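Local coordinates for RsfP (Uncultured bacterium, PDB 4GLJ), which probably catalyses the phosphorolysis of methylthioadenosine and binds the dye rhodamine B, at residues A[105-113]-A[241-252]; A[13-24]-A[85-96]. All coordinates share one frame; numbering follows the deposited sequence.

Interaction 1 (A[105-113]-A[241-252]); sequences TLKPLDMVI and NLMKNADNAQQV. With RHB (N-[9-(2-carboxyphenyl)-6-(diethylamino)-3H-xanthen-3-ylidene]-N-ethylethanaminium), chain B.
With CG of L109 set beside its own backbone N and anti to the carbonyl carbon (chi1 -50°), the leucine reaches over the helix 241-252, where L109 CD2 lies 3.3 Å from N241 CB and L109 CD1 packs on the aliphatic part of K244. M111 has the same first torsion (-47°) and then runs fully extended, which carries its methyl across the side chain of N248, M111 CE to N248 CB 3.4 Å, and brings it tip to tip with V252, M111 CE to V252 CG2 3.8 Å. No direct hydrogen bond joins the two segments. Instead, one water bridges them: it donates to L109 O (2.9 Å) and to N245 OD1 (2.6 Å) and accepts from N248 ND2 (2.8 Å). The amide of N245 is thus used at both ends, since its ND2 is bonded to the carbonyl of V220. A leucine in place of N245 would probably leave both the water and the V220 carbonyl without this partner. The type II turn K107–D110, which presents L109, is closed by D110 N to K107 O. D110 OD1 is hydrogen-bonded to Q164 N, and D110 OD2 to H166 NE2. The same helix turns L242 onto the bound rhodamine B, L242 CD2 3.6 Å from its C1. The contact lays helix 237-263 against the entry to strand 111-119, beside strand 213-221, while M111 also touches Y155 of helix 145-157.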
loop_
_atom_site.group_PDB
_atom_site.type_symbol
_atom_site.label_atom_id
_atom_site.label_comp_id
_atom_site.label_asym_id
_atom_site.label_seq_id
_atom_site.Cartn_x
_atom_site.Cartn_y
_atom_site.Cartn_z
ATOM N N THR A 105 7.762 23.263 -14.956
ATOM C CA THR A 105 7.582 23.423 -16.393
ATOM C C THR A 105 6.325 22.744 -16.936
ATOM O O THR A 105 5.981 22.958 -18.089
ATOM C CB THR A 105 8.756 22.791 -17.108
ATOM O OG1 THR A 105 8.902 21.480 -16.563
ATOM C CG2 THR A 105 10.019 23.646 -16.868
ATOM N N LEU A 106 5.647 21.900 -16.139
ATOM C CA LEU A 106 4.334 21.349 -16.559
ATOM C C LEU A 106 3.225 22.194 -15.945
ATOM O O LEU A 106 2.918 22.077 -14.714
ATOM C CB LEU A 106 4.172 19.887 -16.148
ATOM C CG LEU A 106 5.397 19.043 -16.501
ATOM C CD1 LEU A 106 5.271 17.651 -15.925
ATOM C CD2 LEU A 106 5.551 18.942 -17.995
ATOM N N LYS A 107 2.624 23.052 -16.778
ATOM C CA LYS A 107 1.653 24.058 -16.307
ATOM C C LYS A 107 0.185 23.672 -16.557
ATOM O O LYS A 107 -0.122 22.888 -17.495
ATOM C CB LYS A 107 1.928 25.431 -17.013
ATOM C CG LYS A 107 3.162 26.077 -16.441
ATOM C CD LYS A 107 3.841 26.960 -17.471
ATOM C CE LYS A 107 4.949 27.779 -16.828
ATOM N NZ LYS A 107 5.925 27.007 -16.002
ATOM N N PRO A 108 -0.749 24.229 -15.756
ATOM C CA PRO A 108 -2.191 24.008 -16.046
ATOM C C PRO A 108 -2.546 24.315 -17.501
ATOM O O PRO A 108 -2.079 25.308 -18.067
ATOM C CB PRO A 108 -2.892 24.961 -15.092
ATOM C CG PRO A 108 -1.934 25.004 -13.913
ATOM C CD PRO A 108 -0.541 24.965 -14.492
ATOM N N LEU A 109 -3.374 23.452 -18.077
ATOM C CA LEU A 109 -3.729 23.432 -19.501
ATOM C C LEU A 109 -2.669 22.817 -20.423
ATOM O O LEU A 109 -2.932 22.602 -21.606
ATOM C CB LEU A 109 -4.132 24.826 -20.033
ATOM C CG LEU A 109 -5.163 25.645 -19.276
ATOM C CD1 LEU A 109 -5.389 26.842 -20.164
ATOM C CD2 LEU A 109 -6.460 24.926 -18.993
ATOM N N ASP A 110 -1.485 22.493 -19.907
ATOM C CA ASP A 110 -0.584 21.687 -20.706
ATOM C C ASP A 110 -1.140 20.269 -20.749
ATOM O O ASP A 110 -1.944 19.825 -19.845
ATOM C CB ASP A 110 0.807 21.612 -20.114
ATOM C CG ASP A 110 1.618 22.896 -20.290
ATOM O OD1 ASP A 110 1.182 23.848 -21.007
ATOM O OD2 ASP A 110 2.714 22.934 -19.633
ATOM N N MET A 111 -0.703 19.535 -21.773
ATOM C CA MET A 111 -0.862 18.067 -21.755
ATOM C C MET A 111 0.475 17.386 -21.646
ATOM O O MET A 111 1.518 17.984 -21.973
ATOM C CB MET A 111 -1.627 17.586 -22.978
ATOM C CG MET A 111 -2.891 18.438 -23.227
ATOM S SD MET A 111 -3.904 17.712 -24.536
ATOM C CE MET A 111 -5.161 18.969 -24.771
ATOM N N VAL A 112 0.419 16.152 -21.162
ATOM C CA VAL A 112 1.572 15.377 -20.864
ATOM C C VAL A 112 1.267 13.967 -21.376
ATOM O O VAL A 112 0.190 13.388 -21.143
ATOM C CB VAL A 112 1.873 15.358 -19.339
ATOM C CG1 VAL A 112 3.095 14.489 -19.071
ATOM C CG2 VAL A 112 2.191 16.790 -18.852
ATOM N N ILE A 113 2.231 13.416 -22.094
ATOM C CA ILE A 113 2.105 12.013 -22.552
ATOM C C ILE A 113 3.184 11.200 -21.802
ATOM O O ILE A 113 4.344 11.132 -22.220
ATOM C CB ILE A 113 2.380 11.867 -24.108
ATOM C CG1 ILE A 113 1.591 12.924 -24.894
ATOM C CG2 ILE A 113 2.097 10.431 -24.596
ATOM C CD1 ILE A 113 0.133 12.869 -24.604
ATOM N N ASN A 241 -10.747 25.447 -16.064
ATOM C CA ASN A 241 -9.590 24.903 -16.778
ATOM C C ASN A 241 -9.697 23.364 -17.005
ATOM O O ASN A 241 -9.254 22.835 -18.039
ATOM C CB ASN A 241 -8.247 25.487 -16.227
ATOM C CG ASN A 241 -7.470 24.539 -15.323
ATOM O OD1 ASN A 241 -7.413 23.325 -15.556
ATOM N ND2 ASN A 241 -6.803 25.109 -14.309
ATOM N N LEU A 242 -10.345 22.657 -16.079
ATOM C CA LEU A 242 -10.735 21.250 -16.317
ATOM C C LEU A 242 -11.721 21.152 -17.543
ATOM O O LEU A 242 -11.700 20.219 -18.331
ATOM C CB LEU A 242 -11.335 20.697 -15.007
ATOM C CG LEU A 242 -11.882 19.285 -14.758
ATOM C CD1 LEU A 242 -10.808 18.230 -14.906
ATOM C CD2 LEU A 242 -12.469 19.225 -13.346
ATOM N N MET A 243 -12.559 22.169 -17.719
ATOM C CA MET A 243 -13.478 22.136 -18.841
ATOM C C MET A 243 -12.767 22.532 -20.127
ATOM O O MET A 243 -13.038 21.956 -21.166
ATOM C CB MET A 243 -14.749 22.936 -18.561
ATOM C CG MET A 243 -15.918 22.016 -18.213
ATOM S SD MET A 243 -17.072 22.655 -16.973
ATOM C CE MET A 243 -18.365 21.390 -16.911
ATOM N N LYS A 244 -11.821 23.462 -20.045
ATOM C CA LYS A 244 -11.050 23.808 -21.224
ATOM C C LYS A 244 -10.130 22.660 -21.680
ATOM O O LYS A 244 -10.050 22.335 -22.869
ATOM C CB LYS A 244 -10.266 25.111 -21.049
ATOM C CG LYS A 244 -9.497 25.417 -22.345
ATOM C CD LYS A 244 -8.709 26.722 -22.339
ATOM C CE LYS A 244 -9.581 27.925 -22.652
ATOM N NZ LYS A 244 -8.849 29.184 -22.322
ATOM N N ASN A 245 -9.456 22.024 -20.722
ATOM C CA ASN A 245 -8.647 20.829 -20.971
ATOM C C ASN A 245 -9.430 19.761 -21.687
ATOM O O ASN A 245 -8.983 19.267 -22.717
ATOM C CB ASN A 245 -8.149 20.232 -19.656
ATOM C CG ASN A 245 -6.865 20.849 -19.203
ATOM O OD1 ASN A 245 -6.012 21.139 -20.028
ATOM N ND2 ASN A 245 -6.697 21.014 -17.904
ATOM N N ALA A 246 -10.606 19.417 -21.136
ATOM C CA ALA A 246 -11.498 18.443 -21.740
ATOM C C ALA A 246 -11.845 18.784 -23.230
ATOM O O ALA A 246 -11.780 17.913 -24.119
ATOM C CB ALA A 246 -12.770 18.302 -20.899
ATOM N N ASP A 247 -12.215 20.026 -23.512
ATOM C CA ASP A 247 -12.445 20.351 -24.930
ATOM C C ASP A 247 -11.199 20.293 -25.866
ATOM O O ASP A 247 -11.281 19.814 -27.008
ATOM C CB ASP A 247 -13.101 21.696 -25.094
ATOM C CG ASP A 247 -13.317 22.017 -26.567
ATOM O OD1 ASP A 247 -13.932 21.166 -27.291
ATOM O OD2 ASP A 247 -12.815 23.084 -27.000
ATOM N N ASN A 248 -10.042 20.759 -25.389
ATOM C CA ASN A 248 -8.766 20.520 -26.082
ATOM C C ASN A 248 -8.506 19.018 -26.285
ATOM O O ASN A 248 -8.146 18.571 -27.379
ATOM C CB ASN A 248 -7.613 21.192 -25.323
ATOM C CG ASN A 248 -7.618 22.698 -25.466
ATOM O OD1 ASN A 248 -8.181 23.229 -26.436
ATOM N ND2 ASN A 248 -6.988 23.414 -24.503
ATOM N N ALA A 249 -8.748 18.226 -25.240
ATOM C CA ALA A 249 -8.574 16.773 -25.320
ATOM C C ALA A 249 -9.402 16.161 -26.444
ATOM O O ALA A 249 -8.872 15.366 -27.196
ATOM C CB ALA A 249 -8.852 16.079 -23.984
ATOM N N GLN A 250 -10.668 16.570 -26.604
ATOM C CA GLN A 250 -11.484 16.079 -27.709
ATOM C C GLN A 250 -10.839 16.278 -29.093
ATOM O O GLN A 250 -10.913 15.362 -29.942
ATOM C CB GLN A 250 -12.884 16.741 -27.737
ATOM C CG GLN A 250 -13.698 16.552 -26.462
ATOM C CD GLN A 250 -14.316 15.159 -26.317
ATOM O OE1 GLN A 250 -14.186 14.293 -27.209
ATOM N NE2 GLN A 250 -15.001 14.932 -25.189
ATOM N N GLN A 251 -10.220 17.445 -29.316
ATOM C CA GLN A 251 -9.517 17.692 -30.607
ATOM C C GLN A 251 -8.333 16.760 -30.791
ATOM O O GLN A 251 -8.122 16.170 -31.878
ATOM C CB GLN A 251 -9.080 19.163 -30.767
ATOM C CG GLN A 251 -10.178 20.172 -30.537
ATOM C CD GLN A 251 -11.437 19.808 -31.303
ATOM O OE1 GLN A 251 -11.375 19.417 -32.491
ATOM N NE2 GLN A 251 -12.595 19.929 -30.632
ATOM N N VAL A 252 -7.623 16.520 -29.678
ATOM C CA VAL A 252 -6.491 15.637 -29.731
ATOM C C VAL A 252 -6.907 14.200 -30.041
ATOM O O VAL A 252 -6.276 13.553 -30.884
ATOM C CB VAL A 252 -5.627 15.713 -28.430
ATOM C CG1 VAL A 252 -4.433 14.752 -28.569
ATOM C CG2 VAL A 252 -5.161 17.183 -28.176
HETATM O O2 RHB B . -15.786 19.078 -8.182
HETATM C C26 RHB B . -15.201 19.831 -7.380
HETATM C C19 RHB B . -13.734 19.695 -7.135
HETATM C C14 RHB B . -12.841 18.906 -7.859
HETATM C C15 RHB B . -11.503 18.927 -7.490
HETATM C C16 RHB B . -11.031 19.686 -6.438
HETATM C C17 RHB B . -11.915 20.454 -5.720
HETATM C C18 RHB B . -13.253 20.454 -6.086
HETATM C C9 RHB B . -13.128 18.015 -9.027
HETATM C C8 RHB B . -12.132 16.933 -9.295
HETATM C C13 RHB B . -11.011 16.751 -8.499
HETATM C C12 RHB B . -10.081 15.738 -8.746
HETATM C C11 RHB B . -10.279 14.861 -9.788
HETATM N N1 RHB B . -9.332 13.860 -10.103
HETATM C C35 RHB B . -8.044 14.563 -9.947
HETATM C C36 RHB B . -8.218 15.926 -10.597
HETATM C C22 RHB B . -9.352 12.544 -9.402
HETATM C C23 RHB B . -10.247 11.553 -10.165
HETATM C C10 RHB B . -11.388 15.076 -10.595
HETATM C C7 RHB B . -12.315 16.082 -10.349
HETATM O O1 RHB B . -13.407 16.223 -11.166
HETATM C C1 RHB B . -14.362 17.191 -11.005
HETATM C C2 RHB B . -14.288 18.114 -9.970
HETATM C C6 RHB B . -15.418 17.220 -11.903
HETATM C C5 RHB B . -16.420 18.165 -11.791
HETATM C C4 RHB B . -16.365 19.095 -10.761
HETATM C C3 RHB B . -15.301 19.070 -9.854
HETATM N N2 RHB B . -17.461 18.164 -12.738
HETATM C C24 RHB B . -18.307 16.957 -12.639
HETATM C C25 RHB B . -18.939 16.699 -13.993
HETATM C C33 RHB B . -18.263 19.401 -12.630
HETATM C C34 RHB B . -18.910 19.680 -13.973
HETATM O O3 RHB B . -15.801 20.745 -6.783
HETATM O O HOH W 1 -5.660 21.967 -22.490
#

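Interaction 2 (A[13-24]-A[85-96]); sequences AADIAIIGGSGL and LKTLGVRYIVSV. With RHB (N-[9-(2-carboxyphenyl)-6-(diethylamino)-3H-xanthen-3-ylidene]-N-ethylethanaminium), chain B; PO4 (phosphate ion), chain D.
The Y92 ring takes D15 OD2 at its edge, in plane, with the carboxylate turned 81° from the ring; in the modelled conformer of R91, one of two, the guanidinium has Y92 CE2 over one face, offset toward the rim, and D15 OD1 at its edge. These groups mark the start of two parallel neighbouring strands, 16-20 and 92-96, in the mixed sheet of the phosphorylase superfamily fold. CG of D15 is anti to the backbone N (chi1 -174°), which swings the carboxylate across to R91, and in that conformer R91 NH1 meets the syn lone pair of D15 OD1 at 2.8 Å, a tentative salt bridge. The carbonyl of D15 accepts from both R91 N and Y92 N, the latter in the carbonyl plane. Beyond it the ladder runs from A17 N to Y92 O through to V96 N to I19 O. On one side of the sheet A17 CB touches V90 CG1 (3.7 Å) and I19 CD1 touches I93 CG2 (3.7 Å), with L85 closing over both A17 and I19. The other side carries I18, V94 and V96, and I253 of helix 237-263 covers I18 and V96. G89, with positive phi, forms a Schellman motif after helix 78-87, and L88 O accepts from A14 N. Past the strand ends, the turn G21–L24 faces the phosphate: S22 N donates to its O2 at 2.7 Å, and S22 OG to its O1 at 3.0 Å.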
loop_
_atom_site.group_PDB
_atom_site.type_symbol
_atom_site.label_atom_id
_atom_site.label_comp_id
_atom_site.label_asym_id
_atom_site.label_seq_id
_atom_site.Cartn_x
_atom_site.Cartn_y
_atom_site.Cartn_z
ATOM N N ALA A 13 -18.267 -3.953 -32.460
ATOM C CA ALA A 13 -16.850 -4.231 -32.453
ATOM C C ALA A 13 -16.193 -2.852 -32.579
ATOM O O ALA A 13 -16.777 -1.936 -33.159
ATOM C CB ALA A 13 -16.468 -5.156 -33.620
ATOM N N ALA A 14 -15.033 -2.671 -31.969
ATOM C CA ALA A 14 -14.282 -1.464 -32.119
ATOM C C ALA A 14 -12.847 -1.843 -31.909
ATOM O O ALA A 14 -12.524 -2.716 -31.130
ATOM C CB ALA A 14 -14.693 -0.404 -31.137
ATOM N N ASP A 15 -11.981 -1.214 -32.656
ATOM C CA ASP A 15 -10.581 -1.552 -32.566
ATOM C C ASP A 15 -9.931 -0.612 -31.545
ATOM O O ASP A 15 -8.817 -0.874 -31.075
ATOM C CB ASP A 15 -10.020 -1.261 -33.949
ATOM C CG ASP A 15 -8.595 -1.675 -34.118
ATOM O OD1 ASP A 15 -8.289 -2.858 -33.855
ATOM O OD2 ASP A 15 -7.785 -0.821 -34.596
ATOM N N ILE A 16 -10.595 0.510 -31.294
ATOM C CA ILE A 16 -10.007 1.640 -30.575
ATOM C C ILE A 16 -11.009 2.102 -29.511
ATOM O O ILE A 16 -12.214 2.172 -29.818
ATOM C CB ILE A 16 -9.807 2.855 -31.515
ATOM C CG1 ILE A 16 -8.883 2.473 -32.677
ATOM C CG2 ILE A 16 -9.209 4.055 -30.700
ATOM C CD1 ILE A 16 -8.923 3.496 -33.836
ATOM N N ALA A 17 -10.522 2.368 -28.289
ATOM C CA ALA A 17 -11.356 2.855 -27.197
ATOM C C ALA A 17 -10.756 4.053 -26.545
ATOM O O ALA A 17 -9.534 4.182 -26.413
ATOM C CB ALA A 17 -11.614 1.744 -26.188
ATOM N N ILE A 18 -11.624 4.966 -26.135
ATOM C CA ILE A 18 -11.204 6.101 -25.370
ATOM C C ILE A 18 -11.832 5.930 -23.967
ATOM O O ILE A 18 -13.067 5.738 -23.845
ATOM C CB ILE A 18 -11.730 7.393 -25.981
ATOM C CG1 ILE A 18 -11.340 7.509 -27.485
ATOM C CG2 ILE A 18 -11.329 8.632 -25.168
ATOM C CD1 ILE A 18 -9.817 7.496 -27.692
ATOM N N ILE A 19 -10.988 6.054 -22.921
ATOM C CA ILE A 19 -11.480 5.984 -21.546
ATOM C C ILE A 19 -11.365 7.384 -21.062
ATOM O O ILE A 19 -10.268 7.961 -20.945
ATOM C CB ILE A 19 -10.688 4.999 -20.619
ATOM C CG1 ILE A 19 -10.746 3.597 -21.185
ATOM C CG2 ILE A 19 -11.263 5.121 -19.179
ATOM C CD1 ILE A 19 -9.978 2.552 -20.372
ATOM N N GLY A 20 -12.538 8.007 -20.838
ATOM C CA GLY A 20 -12.581 9.403 -20.502
ATOM C C GLY A 20 -12.603 9.679 -18.989
ATOM O O GLY A 20 -13.523 9.160 -18.297
ATOM N N GLY A 21 -11.674 10.543 -18.523
ATOM C CA GLY A 21 -11.459 10.957 -17.125
ATOM C C GLY A 21 -12.320 12.115 -16.690
ATOM O O GLY A 21 -13.378 12.373 -17.306
ATOM N N SER A 22 -11.865 12.808 -15.658
ATOM C CA SER A 22 -12.614 13.932 -15.132
ATOM C C SER A 22 -12.819 14.980 -16.238
ATOM O O SER A 22 -11.860 15.351 -16.915
ATOM C CB SER A 22 -11.892 14.545 -13.956
ATOM O OG SER A 22 -11.892 13.645 -12.862
ATOM N N GLY A 23 -14.075 15.482 -16.383
ATOM C CA GLY A 23 -14.394 16.489 -17.377
ATOM C C GLY A 23 -14.809 15.887 -18.724
ATOM O O GLY A 23 -15.334 16.593 -19.534
ATOM N N LEU A 24 -14.529 14.610 -18.971
ATOM C CA LEU A 24 -14.991 13.866 -20.185
ATOM C C LEU A 24 -16.110 12.811 -19.981
ATOM O O LEU A 24 -15.836 11.598 -19.777
ATOM C CB LEU A 24 -13.813 13.170 -20.852
ATOM C CG LEU A 24 -12.788 14.027 -21.582
ATOM C CD1 LEU A 24 -11.718 14.431 -20.576
ATOM C CD2 LEU A 24 -12.237 13.139 -22.703
ATOM N N LEU A 85 -14.070 -3.898 -22.778
ATOM C CA LEU A 85 -13.479 -3.302 -23.983
ATOM C C LEU A 85 -12.805 -4.444 -24.742
ATOM O O LEU A 85 -12.906 -4.515 -25.960
ATOM C CB LEU A 85 -12.471 -2.208 -23.630
ATOM C CG LEU A 85 -13.080 -0.936 -23.022
ATOM C CD1 LEU A 85 -11.996 0.066 -22.644
ATOM C CD2 LEU A 85 -14.089 -0.272 -23.993
ATOM N N LYS A 86 -12.123 -5.340 -24.016
ATOM C CA LYS A 86 -11.683 -6.593 -24.647
ATOM C C LYS A 86 -12.760 -7.361 -25.415
ATOM O O LYS A 86 -12.504 -7.795 -26.542
ATOM C CB LYS A 86 -10.996 -7.535 -23.622
ATOM C CG LYS A 86 -10.331 -8.699 -24.336
ATOM C CD LYS A 86 -9.120 -8.156 -25.152
ATOM C CE LYS A 86 -8.421 -9.383 -25.785
ATOM N NZ LYS A 86 -7.137 -9.005 -26.477
ATOM N N THR A 87 -13.958 -7.504 -24.867
ATOM C CA THR A 87 -15.005 -8.214 -25.566
ATOM C C THR A 87 -15.423 -7.506 -26.862
ATOM O O THR A 87 -15.979 -8.140 -27.767
ATOM C CB THR A 87 -16.269 -8.472 -24.721
ATOM O OG1 THR A 87 -16.979 -7.241 -24.505
ATOM C CG2 THR A 87 -15.927 -9.166 -23.396
ATOM N N LEU A 88 -15.127 -6.218 -26.984
ATOM C CA LEU A 88 -15.516 -5.487 -28.225
ATOM C C LEU A 88 -14.422 -5.638 -29.289
ATOM O O LEU A 88 -14.563 -5.174 -30.408
ATOM C CB LEU A 88 -15.742 -3.994 -27.870
ATOM C CG LEU A 88 -17.002 -3.697 -27.027
ATOM C CD1 LEU A 88 -17.068 -2.262 -26.482
ATOM C CD2 LEU A 88 -18.224 -3.984 -27.908
ATOM N N GLY A 89 -13.293 -6.237 -28.908
ATOM C CA GLY A 89 -12.149 -6.414 -29.803
ATOM C C GLY A 89 -11.183 -5.254 -29.832
ATOM O O GLY A 89 -10.381 -5.104 -30.747
ATOM N N VAL A 90 -11.237 -4.412 -28.807
ATOM C CA VAL A 90 -10.386 -3.223 -28.758
ATOM C C VAL A 90 -8.936 -3.679 -28.676
ATOM O O VAL A 90 -8.584 -4.577 -27.896
ATOM C CB VAL A 90 -10.759 -2.363 -27.510
ATOM C CG1 VAL A 90 -9.749 -1.245 -27.231
ATOM C CG2 VAL A 90 -12.189 -1.813 -27.709
ATOM N N ARG A 91 -8.111 -3.074 -29.504
ATOM C CA ARG A 91 -6.702 -3.379 -29.592
ATOM C C ARG A 91 -5.906 -2.174 -29.094
ATOM O O ARG A 91 -4.737 -2.304 -28.763
ATOM C CB ARG A 91 -6.360 -3.671 -31.061
ATOM C CG ARG A 91 -7.079 -4.926 -31.574
ATOM C CD ARG A 91 -6.975 -5.072 -33.082
ATOM N NE ARG A 91 -5.587 -5.023 -33.487
ATOM C CZ ARG A 91 -5.084 -4.223 -34.404
ATOM N NH1 ARG A 91 -5.847 -3.400 -35.099
ATOM N NH2 ARG A 91 -3.800 -4.271 -34.611
ATOM N N TYR A 92 -6.564 -1.011 -29.081
ATOM C CA TYR A 92 -5.874 0.234 -28.653
ATOM C C TYR A 92 -6.747 1.009 -27.715
ATOM O O TYR A 92 -7.888 1.232 -28.002
ATOM C CB TYR A 92 -5.533 1.180 -29.812
ATOM C CG TYR A 92 -4.693 0.513 -30.936
ATOM C CD1 TYR A 92 -3.296 0.361 -30.820
ATOM C CD2 TYR A 92 -5.333 -0.039 -32.052
ATOM C CE1 TYR A 92 -2.544 -0.241 -31.839
ATOM C CE2 TYR A 92 -4.609 -0.671 -33.090
ATOM C CZ TYR A 92 -3.225 -0.743 -32.973
ATOM O OH TYR A 92 -2.521 -1.346 -33.984
ATOM N N ILE A 93 -6.180 1.412 -26.560
ATOM C CA ILE A 93 -6.880 2.339 -25.611
ATOM C C ILE A 93 -6.080 3.620 -25.435
ATOM O O ILE A 93 -4.866 3.566 -25.221
ATOM C CB ILE A 93 -7.049 1.699 -24.188
ATOM C CG1 ILE A 93 -8.019 0.522 -24.322
ATOM C CG2 ILE A 93 -7.594 2.726 -23.180
ATOM C CD1 ILE A 93 -8.117 -0.324 -23.036
ATOM N N VAL A 94 -6.778 4.752 -25.523
ATOM C CA VAL A 94 -6.248 6.007 -25.067
ATOM C C VAL A 94 -7.025 6.391 -23.811
ATOM O O VAL A 94 -8.208 6.622 -23.823
ATOM C CB VAL A 94 -6.357 7.160 -26.106
ATOM C CG1 VAL A 94 -5.752 8.465 -25.526
ATOM C CG2 VAL A 94 -5.574 6.765 -27.363
ATOM N N SER A 95 -6.299 6.544 -22.723
ATOM C CA SER A 95 -6.884 6.959 -21.434
ATOM C C SER A 95 -6.654 8.481 -21.368
ATOM O O SER A 95 -5.546 8.990 -21.596
ATOM C CB SER A 95 -6.036 6.337 -20.296
ATOM O OG SER A 95 -6.138 7.208 -19.142
ATOM N N VAL A 96 -7.686 9.206 -21.056
ATOM C CA VAL A 96 -7.597 10.625 -21.018
ATOM C C VAL A 96 -7.870 11.020 -19.599
ATOM O O VAL A 96 -8.978 10.770 -19.111
ATOM C CB VAL A 96 -8.607 11.299 -21.969
ATOM C CG1 VAL A 96 -8.407 12.815 -21.836
ATOM C CG2 VAL A 96 -8.407 10.805 -23.433
HETATM O O2 RHB B . -15.786 19.078 -8.182
HETATM C C26 RHB B . -15.201 19.831 -7.380
HETATM C C19 RHB B . -13.734 19.695 -7.135
HETATM C C14 RHB B . -12.841 18.906 -7.859
HETATM C C15 RHB B . -11.503 18.927 -7.490
HETATM C C16 RHB B . -11.031 19.686 -6.438
HETATM C C17 RHB B . -11.915 20.454 -5.720
HETATM C C18 RHB B . -13.253 20.454 -6.086
HETATM C C9 RHB B . -13.128 18.015 -9.027
HETATM C C8 RHB B . -12.132 16.933 -9.295
HETATM C C13 RHB B . -11.011 16.751 -8.499
HETATM C C12 RHB B . -10.081 15.738 -8.746
HETATM C C11 RHB B . -10.279 14.861 -9.788
HETATM N N1 RHB B . -9.332 13.860 -10.103
HETATM C C35 RHB B . -8.044 14.563 -9.947
HETATM C C36 RHB B . -8.218 15.926 -10.597
HETATM C C22 RHB B . -9.352 12.544 -9.402
HETATM C C23 RHB B . -10.247 11.553 -10.165
HETATM C C10 RHB B . -11.388 15.076 -10.595
HETATM C C7 RHB B . -12.315 16.082 -10.349
HETATM O O1 RHB B . -13.407 16.223 -11.166
HETATM C C1 RHB B . -14.362 17.191 -11.005
HETATM C C2 RHB B . -14.288 18.114 -9.970
HETATM C C6 RHB B . -15.418 17.220 -11.903
HETATM C C5 RHB B . -16.420 18.165 -11.791
HETATM C C4 RHB B . -16.365 19.095 -10.761
HETATM C C3 RHB B . -15.301 19.070 -9.854
HETATM N N2 RHB B . -17.461 18.164 -12.738
HETATM C C24 RHB B . -18.307 16.957 -12.639
HETATM C C25 RHB B . -18.939 16.699 -13.993
HETATM C C33 RHB B . -18.263 19.401 -12.630
HETATM C C34 RHB B . -18.910 19.680 -13.973
HETATM O O3 RHB B . -15.801 20.745 -6.783
HETATM P P PO4 D . -9.303 10.929 -13.996
HETATM O O1 PO4 D . -9.651 11.681 -12.745
HETATM O O2 PO4 D . -9.371 12.000 -15.059
HETATM O O3 PO4 D . -7.943 10.388 -13.757
HETATM O O4 PO4 D . -10.293 9.817 -14.326
HETATM O O HOH W 2 -10.479 -4.732 -33.436
#

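Overall arrangement
From the N terminus, the chain enters strand 16-20 and the turn that follows it, and passes through strand 57-63 and helix 78-87 before strand 92-101 returns beside the first strand; there interaction 2 closes its loop. The turn leading into strand 111-119 comes next and opens interaction 1, whose loop closes only when helix 237-263 arrives, 128 residues later. The two contacts thus stand in series, neither nested nor crossed. Both reach the same sheet, and they touch directly: A246 CB packs against G23 O and A249 CB against V96 CG1. Helix 237-263 thereby ties the 111-119 strand to the 16-20 and 92-101 pair, and L242 and S22 both border bound rhodamine B.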